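Local structure of putative nitrate transport protein (Thermoplasma volcanium, 3MST) at residues Leu155-Cys160 against Arg227-Arg232; Thr63-Tyr68 against Ala161-Arg166; Leu70-Gly75 against Ala221-Ser226; Gln177-Ile182 against His214-Lys219; Gly28-Pro33 against Ala74-Asp79. The protein is of unknown function but, as a putative nitrate transport protein, may bind a small solute. All coordinates share one frame; numbering follows the deposited sequence. Where two conformers were deposited one is given.

Interaction 1: residues Leu155-Cys160 against Arg227-Arg232; sequences LDLPSC and RELYSR
Leu-229 lays its two methyl branches against two leucines of the loop before strand 160-164. Its CD1 meets CD1 of Leu-155 at 4.0 Å, and its CD2 meets CD1 of Leu-157 at 4.1 Å. The fork is aimed by the first torsion, which sets CG anti to the backbone N (chi1 178°). Each pair of leucine chains meets at a slant, and no hydrogen bond joins the two segments. Leu-229 CD1 also lies against one face of the Arg-232 guanidinium, offset toward its rim. Further along, Tyr-230 reaches the loop with its phenol end. Its OH lies 3.4 Å from CB of Ser-159, and that carbon stands oblique to the ring. The hydroxyl is hydrogen-bonded to Asn-104, so the ring is tied at its far end to helix 100-112. Behind the contact, Ser-231 OG and Ser-231 N both bind Arg-227 O, from opposite faces of its carbonyl plane. The OG bond is 2.8 Å long. An unidentified ligand, probably from the crystallisation liquor, is hydrogen-bonded by Ser-159 OG, Tyr-230 OH and Leu-157 N. These polar atoms may mark a pocket, with the leucines packed alongside. This is loop-on-helix packing, in which the end of helix 220-230 covers the loop leading into strand 160-164, beside a possible ligand pocket.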
# COMPACT_ATOMS: atom_id res chain seq x y z
N LEU A 155 -2.80 -3.60 16.17
CA LEU A 155 -3.41 -2.84 15.08
C LEU A 155 -2.93 -3.33 13.72
O LEU A 155 -2.85 -2.53 12.74
CB LEU A 155 -3.13 -1.35 15.22
CG LEU A 155 -3.81 -0.69 16.42
CD1 LEU A 155 -3.31 0.76 16.56
CD2 LEU A 155 -5.33 -0.84 16.33
N ASP A 156 -2.67 -4.64 13.67
CA ASP A 156 -2.27 -5.37 12.46
C ASP A 156 -3.46 -5.58 11.54
O ASP A 156 -4.20 -6.54 11.71
CB ASP A 156 -1.64 -6.73 12.79
CG ASP A 156 -1.22 -7.50 11.55
OD1 ASP A 156 -1.10 -6.84 10.45
OD2 ASP A 156 -0.99 -8.72 11.72
N LEU A 157 -3.62 -4.63 10.61
CA LEU A 157 -4.81 -4.55 9.74
C LEU A 157 -4.34 -4.19 8.33
O LEU A 157 -3.26 -3.59 8.17
CB LEU A 157 -5.78 -3.50 10.26
CG LEU A 157 -6.43 -3.87 11.59
CD1 LEU A 157 -6.94 -2.63 12.29
CD2 LEU A 157 -7.52 -4.96 11.41
N PRO A 158 -5.11 -4.53 7.31
CA PRO A 158 -4.69 -4.24 5.95
C PRO A 158 -4.79 -2.77 5.62
O PRO A 158 -5.87 -2.15 5.70
CB PRO A 158 -5.69 -5.05 5.11
CG PRO A 158 -6.88 -5.20 5.97
CD PRO A 158 -6.33 -5.36 7.34
N SER A 159 -3.68 -2.18 5.20
CA SER A 159 -3.67 -0.77 4.81
C SER A 159 -4.01 -0.47 3.37
O SER A 159 -4.18 0.71 3.00
CB SER A 159 -2.32 -0.12 5.17
OG SER A 159 -1.29 -0.59 4.32
N CYS A 160 -4.12 -1.51 2.53
CA CYS A 160 -4.48 -1.36 1.13
C CYS A 160 -5.75 -2.14 0.87
O CYS A 160 -6.09 -3.07 1.59
CB CYS A 160 -3.35 -1.82 0.25
SG CYS A 160 -1.86 -0.79 0.38
N ARG A 227 -10.89 0.28 8.17
CA ARG A 227 -11.64 1.47 7.88
C ARG A 227 -11.74 2.32 9.14
O ARG A 227 -11.57 3.54 9.11
CB ARG A 227 -13.03 1.11 7.40
CG ARG A 227 -13.84 2.30 6.89
CD ARG A 227 -15.27 1.96 6.46
NE ARG A 227 -16.01 1.43 7.59
CZ ARG A 227 -17.15 0.75 7.48
NH1 ARG A 227 -17.72 0.57 6.29
NH2 ARG A 227 -17.72 0.29 8.58
N GLU A 228 -12.05 1.67 10.27
CA GLU A 228 -12.16 2.37 11.54
C GLU A 228 -10.82 2.99 11.95
O GLU A 228 -10.79 4.14 12.36
CB GLU A 228 -12.65 1.44 12.64
CG GLU A 228 -14.12 1.02 12.53
CD GLU A 228 -14.53 -0.07 13.58
OE1 GLU A 228 -13.64 -0.76 14.17
OE2 GLU A 228 -15.77 -0.24 13.78
N LEU A 229 -9.74 2.24 11.87
CA LEU A 229 -8.42 2.76 12.22
C LEU A 229 -8.04 3.97 11.41
O LEU A 229 -7.68 5.03 11.97
CB LEU A 229 -7.34 1.67 12.08
CG LEU A 229 -5.90 2.10 12.37
CD1 LEU A 229 -5.74 2.52 13.86
CD2 LEU A 229 -4.93 0.96 11.98
N TYR A 230 -8.12 3.85 10.10
CA TYR A 230 -7.70 4.92 9.23
C TYR A 230 -8.66 6.10 9.19
O TYR A 230 -8.25 7.19 8.87
CB TYR A 230 -7.31 4.40 7.84
CG TYR A 230 -5.98 3.67 7.86
CD1 TYR A 230 -4.79 4.39 7.83
CD2 TYR A 230 -5.90 2.31 7.91
CE1 TYR A 230 -3.56 3.75 7.88
CE2 TYR A 230 -4.65 1.63 7.97
CZ TYR A 230 -3.48 2.38 7.95
OH TYR A 230 -2.26 1.74 7.96
N SER A 231 -9.92 5.91 9.59
CA SER A 231 -10.80 7.06 9.73
C SER A 231 -10.34 8.05 10.80
O SER A 231 -10.79 9.20 10.79
CB SER A 231 -12.24 6.63 10.03
OG SER A 231 -12.81 5.99 8.92
N ARG A 232 -9.45 7.62 11.70
CA ARG A 232 -8.87 8.56 12.67
C ARG A 232 -8.20 9.72 11.98
O ARG A 232 -8.17 10.84 12.51
CB ARG A 232 -7.83 7.89 13.58
CG ARG A 232 -8.34 6.84 14.49
CD ARG A 232 -7.23 6.20 15.24
NE ARG A 232 -7.73 5.20 16.14
CZ ARG A 232 -6.98 4.45 16.94
NH1 ARG A 232 -5.67 4.63 17.03
NH2 ARG A 232 -7.57 3.54 17.70

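Interaction 2: residues Thr63-Tyr68 against Ala161-Arg166; sequences TNMPKY and AMASTR
Met-65, a selenomethionine, carries this contact from the segment 63-68 to two alanines of strand 160-164. Just before it, Asn-64 makes two bonds within the turn. Its backbone O accepts from Lys-67 N, and its OD1 accepts from Lys-67 NZ at 3.2 Å. That ammonium sits above the carbonyl plane of Asn-64, 64° out of it, and not on a lone pair. Asn-64 ND2 is bound to Asp-60. The bend of Met-65 at chi2 (-70°) brings SE to the alanine methyls, 3.6 Å from CB of Ala-163 and 4.2 Å from CB of Ala-161. Chi3 then sets the terminal CE, 4.0 Å from Ala-161 O. Lys-67 then sets its CB over the centre of the Tyr-68 ring, and Tyr-68 N bonds to Met-65 O. The phenol OH of Tyr-68 is hydrogen-bonded to Asp-60, the same carboxylate oxygen that Asn-64 uses. Asp-60 belongs to strand 57-61, which pairs with 160-164. The two alanine methyls lie on one face of their strand, two residues apart. The contact is mainly apolar and has no hydrogen bond across it: the selenium, standing where methionine has sulfur, packs on two small methyls in a buried place.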
# COMPACT_ATOMS: atom_id res chain seq x y z
N THR A 63 -6.58 4.67 2.56
CA THR A 63 -6.71 6.07 2.82
C THR A 63 -7.12 6.86 1.59
O THR A 63 -7.58 8.02 1.71
CB THR A 63 -5.43 6.66 3.43
OG1 THR A 63 -4.31 6.31 2.63
CG2 THR A 63 -5.18 6.13 4.87
N ASN A 64 -6.95 6.29 0.38
CA ASN A 64 -7.44 6.94 -0.83
C ASN A 64 -8.81 6.49 -1.26
O ASN A 64 -9.35 7.02 -2.21
CB ASN A 64 -6.47 6.73 -2.00
CG ASN A 64 -5.25 7.61 -1.89
OD1 ASN A 64 -5.24 8.61 -1.16
ND2 ASN A 64 -4.23 7.29 -2.65
N MSE A 65 -9.40 5.53 -0.59
CA MSE A 65 -10.69 5.00 -1.02
C MSE A 65 -11.80 6.05 -1.12
O MSE A 65 -12.65 5.88 -1.96
CB MSE A 65 -11.12 3.83 -0.14
CG MSE A 65 -10.29 2.59 -0.32
SE MSE A 65 -10.60 1.75 -2.05
CE MSE A 65 -8.83 2.06 -2.56
N PRO A 66 -11.82 7.10 -0.28
CA PRO A 66 -12.91 8.08 -0.41
C PRO A 66 -12.92 8.80 -1.76
O PRO A 66 -13.98 9.31 -2.16
CB PRO A 66 -12.63 9.06 0.75
CG PRO A 66 -11.99 8.18 1.82
CD PRO A 66 -11.06 7.33 0.96
N LYS A 67 -11.79 8.84 -2.47
CA LYS A 67 -11.72 9.44 -3.80
C LYS A 67 -12.54 8.69 -4.86
O LYS A 67 -12.97 9.28 -5.84
CB LYS A 67 -10.25 9.48 -4.28
CG LYS A 67 -9.34 10.33 -3.37
CD LYS A 67 -7.86 10.38 -3.72
CE LYS A 67 -7.14 11.20 -2.61
NZ LYS A 67 -5.67 11.34 -2.72
N TYR A 68 -12.75 7.40 -4.68
CA TYR A 68 -13.26 6.58 -5.77
C TYR A 68 -14.75 6.27 -5.64
O TYR A 68 -15.37 5.93 -6.61
CB TYR A 68 -12.46 5.27 -5.87
CG TYR A 68 -10.98 5.53 -5.97
CD1 TYR A 68 -10.45 6.22 -7.04
CD2 TYR A 68 -10.10 5.10 -4.99
CE1 TYR A 68 -9.11 6.49 -7.11
CE2 TYR A 68 -8.75 5.38 -5.04
CZ TYR A 68 -8.27 6.05 -6.11
OH TYR A 68 -6.92 6.32 -6.20
N ALA A 161 -6.48 -1.70 -0.15
CA ALA A 161 -7.79 -2.23 -0.42
C ALA A 161 -8.07 -2.39 -1.89
O ALA A 161 -7.44 -1.72 -2.73
CB ALA A 161 -8.86 -1.30 0.21
N MSE A 162 -9.02 -3.27 -2.20
CA MSE A 162 -9.56 -3.45 -3.55
C MSE A 162 -11.04 -3.06 -3.47
O MSE A 162 -11.71 -3.48 -2.55
CB MSE A 162 -9.45 -4.93 -4.01
CG MSE A 162 -8.13 -5.60 -3.67
SE MSE A 162 -8.10 -7.30 -4.63
CE MSE A 162 -6.54 -8.00 -3.70
N ALA A 163 -11.51 -2.27 -4.41
CA ALA A 163 -12.90 -1.76 -4.38
C ALA A 163 -13.53 -1.80 -5.74
O ALA A 163 -12.84 -1.62 -6.77
CB ALA A 163 -12.93 -0.32 -3.82
N SER A 164 -14.83 -2.06 -5.76
CA SER A 164 -15.62 -2.03 -7.00
C SER A 164 -17.09 -1.94 -6.60
O SER A 164 -17.42 -1.50 -5.50
CB SER A 164 -15.35 -3.31 -7.76
OG SER A 164 -15.95 -3.28 -9.06
N THR A 165 -17.99 -2.33 -7.51
CA THR A 165 -19.43 -2.33 -7.20
C THR A 165 -19.91 -3.67 -6.64
O THR A 165 -21.01 -3.76 -6.11
CB THR A 165 -20.22 -1.97 -8.46
OG1 THR A 165 -19.82 -2.88 -9.47
CG2 THR A 165 -19.95 -0.51 -8.93
N ARG A 166 -19.05 -4.68 -6.68
CA ARG A 166 -19.28 -6.02 -6.16
C ARG A 166 -17.92 -6.69 -5.92
O ARG A 166 -16.90 -6.15 -6.37
CB ARG A 166 -20.10 -6.87 -7.16
CG ARG A 166 -19.41 -7.12 -8.49
CD ARG A 166 -20.19 -8.01 -9.49
NE ARG A 166 -19.35 -8.29 -10.68
CZ ARG A 166 -18.55 -9.35 -10.83
NH1 ARG A 166 -18.48 -10.31 -9.89
NH2 ARG A 166 -17.80 -9.47 -11.95

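Interaction 3: residues Leu70-Gly75 against Ala221-Ser226; sequences LKIFAG and AELVGS
Leu-223 touches backbone more than side chains, because it packs on strand 71-77 where Gly-75 presents no side chain. Its CD2 lies 3.4 Å from Gly-75 N, and it also comes within 3.6 Å of Gly-75 CA. CD1, the other branch, rests over the preceding peptide, 4.0 Å from Ala-74 N. One side chain joins in: CG2 of Ile-72 meets Leu-223 CD1 at 4.2 Å. Strand segment 71-75 and helix segment 221-226 run almost at right angles (97°), their axes 8.5 Å apart at the closest point. Phe-73 and Ala-74 both face Met-162 of the neighbouring strand, a classic beta bulge, and their side chains point away from the helix. Gly-75 N is bound to Thr-217 of strand 215-217, so its polar need is met within the sheet. Nearby, Glu-222 makes a salt bridge to Arg-77. The contact itself has no polar bond. A buried leucine fork is pressed on peptide groups, so close approach and van der Waals contact do the work.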
# COMPACT_ATOMS: atom_id res chain seq x y z
N LEU A 70 -16.26 3.74 -4.43
CA LEU A 70 -16.53 2.34 -4.67
C LEU A 70 -16.62 1.62 -3.33
O LEU A 70 -16.42 2.24 -2.28
CB LEU A 70 -15.47 1.74 -5.62
CG LEU A 70 -15.45 2.29 -7.05
CD1 LEU A 70 -14.18 1.81 -7.77
CD2 LEU A 70 -16.72 1.86 -7.80
N LYS A 71 -16.95 0.33 -3.34
CA LYS A 71 -17.13 -0.50 -2.14
C LYS A 71 -15.96 -1.44 -1.98
O LYS A 71 -15.55 -2.13 -2.94
CB LYS A 71 -18.41 -1.31 -2.27
CG LYS A 71 -19.61 -0.41 -2.46
CD LYS A 71 -20.94 -1.18 -2.50
CE LYS A 71 -22.08 -0.26 -2.96
NZ LYS A 71 -23.37 -1.03 -3.03
N ILE A 72 -15.38 -1.44 -0.80
CA ILE A 72 -14.24 -2.32 -0.50
C ILE A 72 -14.64 -3.77 -0.43
O ILE A 72 -15.58 -4.11 0.33
CB ILE A 72 -13.54 -1.87 0.80
CG1 ILE A 72 -12.95 -0.48 0.68
CG2 ILE A 72 -12.48 -2.89 1.26
CD1 ILE A 72 -12.53 0.11 2.02
N PHE A 73 -14.00 -4.65 -1.19
CA PHE A 73 -14.29 -6.08 -1.15
C PHE A 73 -13.14 -6.97 -0.73
O PHE A 73 -13.34 -8.16 -0.56
CB PHE A 73 -14.88 -6.56 -2.49
CG PHE A 73 -13.92 -6.47 -3.65
CD1 PHE A 73 -13.07 -7.51 -3.94
CD2 PHE A 73 -13.98 -5.43 -4.54
CE1 PHE A 73 -12.20 -7.48 -5.01
CE2 PHE A 73 -13.09 -5.39 -5.64
CZ PHE A 73 -12.23 -6.43 -5.88
N ALA A 74 -11.92 -6.42 -0.63
CA ALA A 74 -10.78 -7.18 -0.18
C ALA A 74 -9.74 -6.18 0.31
O ALA A 74 -9.78 -4.99 -0.01
CB ALA A 74 -10.22 -8.04 -1.32
N GLY A 75 -8.88 -6.69 1.17
CA GLY A 75 -7.77 -5.91 1.73
C GLY A 75 -6.46 -6.60 1.45
O GLY A 75 -6.41 -7.81 1.18
N ALA A 221 -14.38 -8.43 9.28
CA ALA A 221 -13.99 -7.70 10.47
C ALA A 221 -12.65 -7.00 10.30
O ALA A 221 -12.45 -5.95 10.91
CB ALA A 221 -13.94 -8.63 11.67
N GLU A 222 -11.76 -7.58 9.49
CA GLU A 222 -10.44 -6.94 9.25
C GLU A 222 -10.58 -5.71 8.38
O GLU A 222 -9.91 -4.69 8.60
CB GLU A 222 -9.46 -7.94 8.65
CG GLU A 222 -9.15 -9.05 9.63
CD GLU A 222 -7.97 -9.90 9.23
OE1 GLU A 222 -7.71 -10.03 8.02
OE2 GLU A 222 -7.28 -10.48 10.12
N LEU A 223 -11.44 -5.79 7.37
CA LEU A 223 -11.74 -4.65 6.52
C LEU A 223 -12.42 -3.51 7.29
O LEU A 223 -12.05 -2.34 7.17
CB LEU A 223 -12.56 -5.04 5.30
CG LEU A 223 -11.95 -6.18 4.46
CD1 LEU A 223 -12.87 -6.58 3.30
CD2 LEU A 223 -10.54 -5.89 4.03
N VAL A 224 -13.43 -3.87 8.09
CA VAL A 224 -14.10 -2.90 8.96
C VAL A 224 -13.09 -2.29 9.95
O VAL A 224 -13.10 -1.06 10.17
CB VAL A 224 -15.31 -3.54 9.65
CG1 VAL A 224 -15.89 -2.64 10.79
CG2 VAL A 224 -16.38 -3.87 8.61
N GLY A 225 -12.23 -3.14 10.52
CA GLY A 225 -11.23 -2.64 11.45
C GLY A 225 -10.30 -1.63 10.81
O GLY A 225 -9.97 -0.62 11.41
N SER A 226 -9.82 -1.91 9.60
CA SER A 226 -8.93 -0.96 8.95
C SER A 226 -9.63 0.36 8.57
O SER A 226 -9.07 1.44 8.68
CB SER A 226 -8.29 -1.63 7.75
OG SER A 226 -7.38 -0.80 7.11

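Interaction 4: residues Gln177-Ile182 against His214-Lys219; sequences QGIDFI and HEVTKK. With EDO (1,2-ethanediol), chain I.
The apolar contacts centre on Ile-179, whose CD1 reaches across to the strand side. This methyl lies 3.7 Å from CB of His-214 and 3.9 Å from CG2 of Val-216. It is placed there by an extended chain, with CG1 anti to the carbonyl carbon (chi1 -70°) and chi2 at 176°. The two side chains of Ile-179 and His-214 meet at a slant. CG2 of Ile-179 takes another approach and lies 3.7 Å from His-214 O. Polar links run beside this packing and not across it. His-214 NE2 is hydrogen-bonded to Pro-29 O, which would favour this rotation of the imidazole. Thr-217 OG1 accepts from Lys-219 N at 3.1 Å in an ST turn, with a nearly straight N-H...O angle of 165°. Lys-219 is the N-cap of the helix that follows, and Thr-217 OG1 is also bound to Glu-222. A further pair of hydrogen bonds involves a 1,2-ethanediol, probably from the crystallisation liquor. Both of its oxygens bind Gln-177 OE1, each at 2.8 Å, and so two bonds grip one amide oxygen. In the fold, helix 169-184 packs beside strand 215-217, an outermost strand of the six-stranded sheet. Pro-33 of helix 32-36 touches both Ile-179 and His-214, while the strand bonds on to 71-77.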
# COMPACT_ATOMS: atom_id res chain seq x y z
N GLN A 177 -2.12 -15.12 -7.60
CA GLN A 177 -1.16 -15.68 -8.57
C GLN A 177 0.07 -14.78 -8.66
O GLN A 177 1.22 -15.27 -8.68
CB GLN A 177 -1.79 -15.92 -9.95
CG GLN A 177 -2.85 -17.05 -9.98
CD GLN A 177 -3.56 -17.11 -11.33
OE1 GLN A 177 -3.36 -16.23 -12.18
NE2 GLN A 177 -4.40 -18.13 -11.53
N GLY A 178 -0.16 -13.47 -8.65
CA GLY A 178 0.97 -12.56 -8.71
C GLY A 178 1.83 -12.56 -7.44
O GLY A 178 3.04 -12.37 -7.49
N ILE A 179 1.19 -12.71 -6.29
CA ILE A 179 1.93 -12.85 -5.03
C ILE A 179 2.86 -14.08 -5.10
O ILE A 179 4.02 -14.00 -4.74
CB ILE A 179 0.95 -12.93 -3.85
CG1 ILE A 179 0.26 -11.60 -3.60
CG2 ILE A 179 1.69 -13.39 -2.58
CD1 ILE A 179 -0.79 -11.67 -2.50
N ASP A 180 2.35 -15.18 -5.65
CA ASP A 180 3.13 -16.40 -5.81
C ASP A 180 4.30 -16.15 -6.77
O ASP A 180 5.44 -16.57 -6.52
CB ASP A 180 2.26 -17.56 -6.32
CG ASP A 180 1.27 -18.09 -5.28
OD1 ASP A 180 1.43 -17.82 -4.08
OD2 ASP A 180 0.34 -18.84 -5.67
N PHE A 181 4.04 -15.43 -7.86
CA PHE A 181 5.11 -15.09 -8.79
C PHE A 181 6.24 -14.35 -8.07
O PHE A 181 7.42 -14.68 -8.22
CB PHE A 181 4.61 -14.29 -9.98
CG PHE A 181 5.68 -13.98 -10.99
CD1 PHE A 181 6.52 -12.92 -10.81
CD2 PHE A 181 5.86 -14.77 -12.10
CE1 PHE A 181 7.52 -12.60 -11.72
CE2 PHE A 181 6.85 -14.47 -13.01
CZ PHE A 181 7.70 -13.39 -12.81
N ILE A 182 5.92 -13.34 -7.29
CA ILE A 182 6.93 -12.54 -6.62
C ILE A 182 7.72 -13.45 -5.68
O ILE A 182 8.94 -13.40 -5.70
CB ILE A 182 6.31 -11.31 -5.86
CG1 ILE A 182 5.72 -10.32 -6.85
CG2 ILE A 182 7.37 -10.68 -4.88
CD1 ILE A 182 4.87 -9.25 -6.14
N HIS A 214 3.15 -9.47 0.75
CA HIS A 214 1.74 -9.24 0.43
C HIS A 214 0.86 -10.38 0.89
O HIS A 214 1.16 -11.55 0.62
CB HIS A 214 1.51 -9.10 -1.08
CG HIS A 214 2.14 -7.90 -1.74
ND1 HIS A 214 3.51 -7.81 -1.96
CD2 HIS A 214 1.58 -6.81 -2.30
CE1 HIS A 214 3.74 -6.68 -2.61
NE2 HIS A 214 2.59 -6.05 -2.82
N GLU A 215 -0.25 -10.07 1.54
CA GLU A 215 -1.24 -11.06 1.92
C GLU A 215 -2.65 -10.48 1.80
O GLU A 215 -2.96 -9.45 2.40
CB GLU A 215 -0.99 -11.51 3.34
CG GLU A 215 -1.88 -12.63 3.80
CD GLU A 215 -1.75 -12.85 5.29
OE1 GLU A 215 -2.40 -12.11 6.08
OE2 GLU A 215 -0.97 -13.78 5.66
N VAL A 216 -3.50 -11.18 1.05
CA VAL A 216 -4.88 -10.78 0.85
C VAL A 216 -5.77 -11.24 2.00
O VAL A 216 -5.55 -12.33 2.52
CB VAL A 216 -5.40 -11.40 -0.48
CG1 VAL A 216 -6.91 -11.06 -0.71
CG2 VAL A 216 -4.56 -10.92 -1.63
N THR A 217 -6.70 -10.40 2.42
CA THR A 217 -7.76 -10.81 3.31
C THR A 217 -9.10 -10.41 2.75
O THR A 217 -9.29 -9.33 2.21
CB THR A 217 -7.56 -10.26 4.73
OG1 THR A 217 -8.66 -10.67 5.56
CG2 THR A 217 -7.43 -8.73 4.75
N LYS A 218 -10.09 -11.28 2.93
CA LYS A 218 -11.48 -11.00 2.64
C LYS A 218 -12.34 -10.98 3.91
O LYS A 218 -13.58 -10.97 3.83
CB LYS A 218 -12.08 -12.06 1.65
CG LYS A 218 -11.50 -12.05 0.29
CD LYS A 218 -12.22 -13.09 -0.59
CE LYS A 218 -11.96 -14.53 -0.18
NZ LYS A 218 -12.73 -15.48 -1.06
N LYS A 219 -11.69 -11.04 5.07
CA LYS A 219 -12.42 -11.15 6.35
C LYS A 219 -13.04 -9.79 6.68
O LYS A 219 -12.32 -8.81 6.93
CB LYS A 219 -11.47 -11.56 7.49
CG LYS A 219 -10.82 -12.95 7.36
CD LYS A 219 -10.05 -13.35 8.62
CE LYS A 219 -9.09 -14.54 8.40
NZ LYS A 219 -8.16 -14.76 9.56
C1 EDO I . -5.85 -14.94 -14.10
O1 EDO I . -5.98 -15.49 -12.78
C2 EDO I . -4.42 -14.45 -14.35
O2 EDO I . -3.58 -15.51 -14.83

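Interaction 5: residues Gly28-Pro33 against Ala74-Asp79; sequences GPVSFP and AGVRID
Ile-78 projects its longer branch at the backbone of Val-30, while its shorter branch turns to Pro-29. CD1 lies 3.6 Å from Val-30 CA and 4.1 Å from Val-30 CB, so the methyl lies closest to the start of the valine residue. CG2 lies 4.2 Å from CB of the Pro-29 ring. The first torsion explains this split: CG1 is anti to the carbonyl carbon (chi1 -45°), and CG2 is anti to the backbone N. Val-30 and Val-76 meet more loosely through their CG2 methyls, 4.5 Å apart. Val-30 holds CG1 between its backbone N and carbonyl carbon (chi1 71°), which leaves CG2 on the side that faces the strand. Within 28-33, CA of Pro-29 sits over the centre of the Phe-32 ring, 3.4 Å above its plane. The turn is closed by Ser-31 N and Phe-32 N, which bond to Gly-28 O and Pro-29 O respectively. Around the contact, Val-30 O is bound to Tyr-175, and Cys-160 of strand 160-164 packs on both Val-30 and Ile-78. Arg-77 lies on the other side of the strand and makes a salt bridge to Asp-156. The contact is a buried apolar seam with no hydrogen bond across it. Methyls and a proline ring hold the 3-10 turn by shape against the end of strand 71-77 and the residue after it.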
# COMPACT_ATOMS: atom_id res chain seq x y z
N GLY A 28 2.90 2.25 -6.32
CA GLY A 28 2.48 1.75 -5.03
C GLY A 28 2.66 0.25 -4.99
O GLY A 28 2.20 -0.42 -5.92
N PRO A 29 3.24 -0.30 -3.91
CA PRO A 29 3.40 -1.77 -3.82
C PRO A 29 2.12 -2.57 -3.93
O PRO A 29 2.15 -3.75 -4.30
CB PRO A 29 4.08 -1.97 -2.47
CG PRO A 29 4.87 -0.67 -2.30
CD PRO A 29 3.96 0.40 -2.82
N VAL A 30 0.96 -1.95 -3.67
CA VAL A 30 -0.30 -2.68 -3.86
C VAL A 30 -0.45 -3.18 -5.29
O VAL A 30 -1.10 -4.18 -5.52
CB VAL A 30 -1.54 -1.83 -3.46
CG1 VAL A 30 -1.78 -0.67 -4.47
CG2 VAL A 30 -2.79 -2.70 -3.34
N SER A 31 0.14 -2.48 -6.27
CA SER A 31 0.05 -2.90 -7.67
C SER A 31 0.95 -4.05 -8.07
O SER A 31 0.71 -4.65 -9.12
CB SER A 31 0.37 -1.73 -8.59
OG SER A 31 1.74 -1.37 -8.56
N PHE A 32 1.98 -4.34 -7.28
CA PHE A 32 3.07 -5.15 -7.80
C PHE A 32 2.63 -6.55 -8.20
O PHE A 32 3.12 -7.04 -9.23
CB PHE A 32 4.23 -5.19 -6.83
CG PHE A 32 4.92 -3.83 -6.60
CD1 PHE A 32 4.60 -2.70 -7.33
CD2 PHE A 32 5.88 -3.78 -5.62
CE1 PHE A 32 5.29 -1.48 -7.05
CE2 PHE A 32 6.56 -2.61 -5.32
CZ PHE A 32 6.25 -1.46 -6.03
N PRO A 33 1.75 -7.23 -7.45
CA PRO A 33 1.34 -8.57 -7.87
C PRO A 33 0.66 -8.58 -9.23
O PRO A 33 0.79 -9.61 -9.95
CB PRO A 33 0.40 -9.02 -6.75
CG PRO A 33 0.97 -8.30 -5.52
CD PRO A 33 1.24 -6.92 -6.11
N ALA A 74 -11.92 -6.42 -0.63
CA ALA A 74 -10.78 -7.18 -0.18
C ALA A 74 -9.74 -6.18 0.31
O ALA A 74 -9.78 -4.99 -0.01
CB ALA A 74 -10.22 -8.04 -1.32
N GLY A 75 -8.88 -6.69 1.17
CA GLY A 75 -7.77 -5.91 1.73
C GLY A 75 -6.46 -6.60 1.45
O GLY A 75 -6.41 -7.81 1.18
N VAL A 76 -5.38 -5.82 1.52
CA VAL A 76 -4.03 -6.39 1.37
C VAL A 76 -3.16 -5.87 2.52
O VAL A 76 -3.10 -4.61 2.68
CB VAL A 76 -3.35 -6.13 0.00
CG1 VAL A 76 -2.13 -7.09 -0.16
CG2 VAL A 76 -4.35 -6.30 -1.15
N ARG A 77 -2.51 -6.77 3.26
CA ARG A 77 -1.44 -6.39 4.17
C ARG A 77 -0.13 -6.39 3.37
O ARG A 77 0.18 -7.39 2.67
CB ARG A 77 -1.35 -7.37 5.34
CG ARG A 77 -2.47 -7.26 6.36
CD ARG A 77 -2.27 -8.27 7.45
NE ARG A 77 -3.17 -8.11 8.59
CZ ARG A 77 -4.36 -8.65 8.69
NH1 ARG A 77 -4.89 -9.35 7.70
NH2 ARG A 77 -5.05 -8.46 9.82
N ILE A 78 0.64 -5.32 3.48
CA ILE A 78 1.93 -5.21 2.79
C ILE A 78 2.89 -4.47 3.72
O ILE A 78 2.54 -3.43 4.23
CB ILE A 78 1.78 -4.42 1.47
CG1 ILE A 78 0.57 -4.87 0.66
CG2 ILE A 78 3.07 -4.57 0.63
CD1 ILE A 78 0.30 -4.01 -0.57
N ASP A 79 4.08 -5.02 3.97
CA ASP A 79 5.01 -4.38 4.88
C ASP A 79 5.92 -3.47 4.07
O ASP A 79 6.89 -3.92 3.47
CB ASP A 79 5.80 -5.43 5.63
CG ASP A 79 6.54 -4.88 6.84
OD1 ASP A 79 6.30 -3.72 7.22
OD2 ASP A 79 7.35 -5.64 7.40

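In the fold
From the N terminus, interaction 5 closes the first loop, bringing the turn before helix 32-36 onto strand 71-77. Interaction 2 begins inside that loop, at 63-68, and ends at strand 160-164, so the two cross. Interaction 3 starts at 70-75, shares Ala-74 and Gly-75 with interaction 5, and crosses interaction 2 before ending on helix 220-230. Interaction 1 also uses that helix, begins at 155-160, and crosses interactions 2 and 3. Interaction 4 lies within the spans of interactions 1 and 3. Together they tie helices 169-184 and 220-230 and two turns to the six-stranded sheet, and the loop before strand 160-164 to helix 220-230. Strands 160-164, 71-77 and 215-217 are successive neighbours.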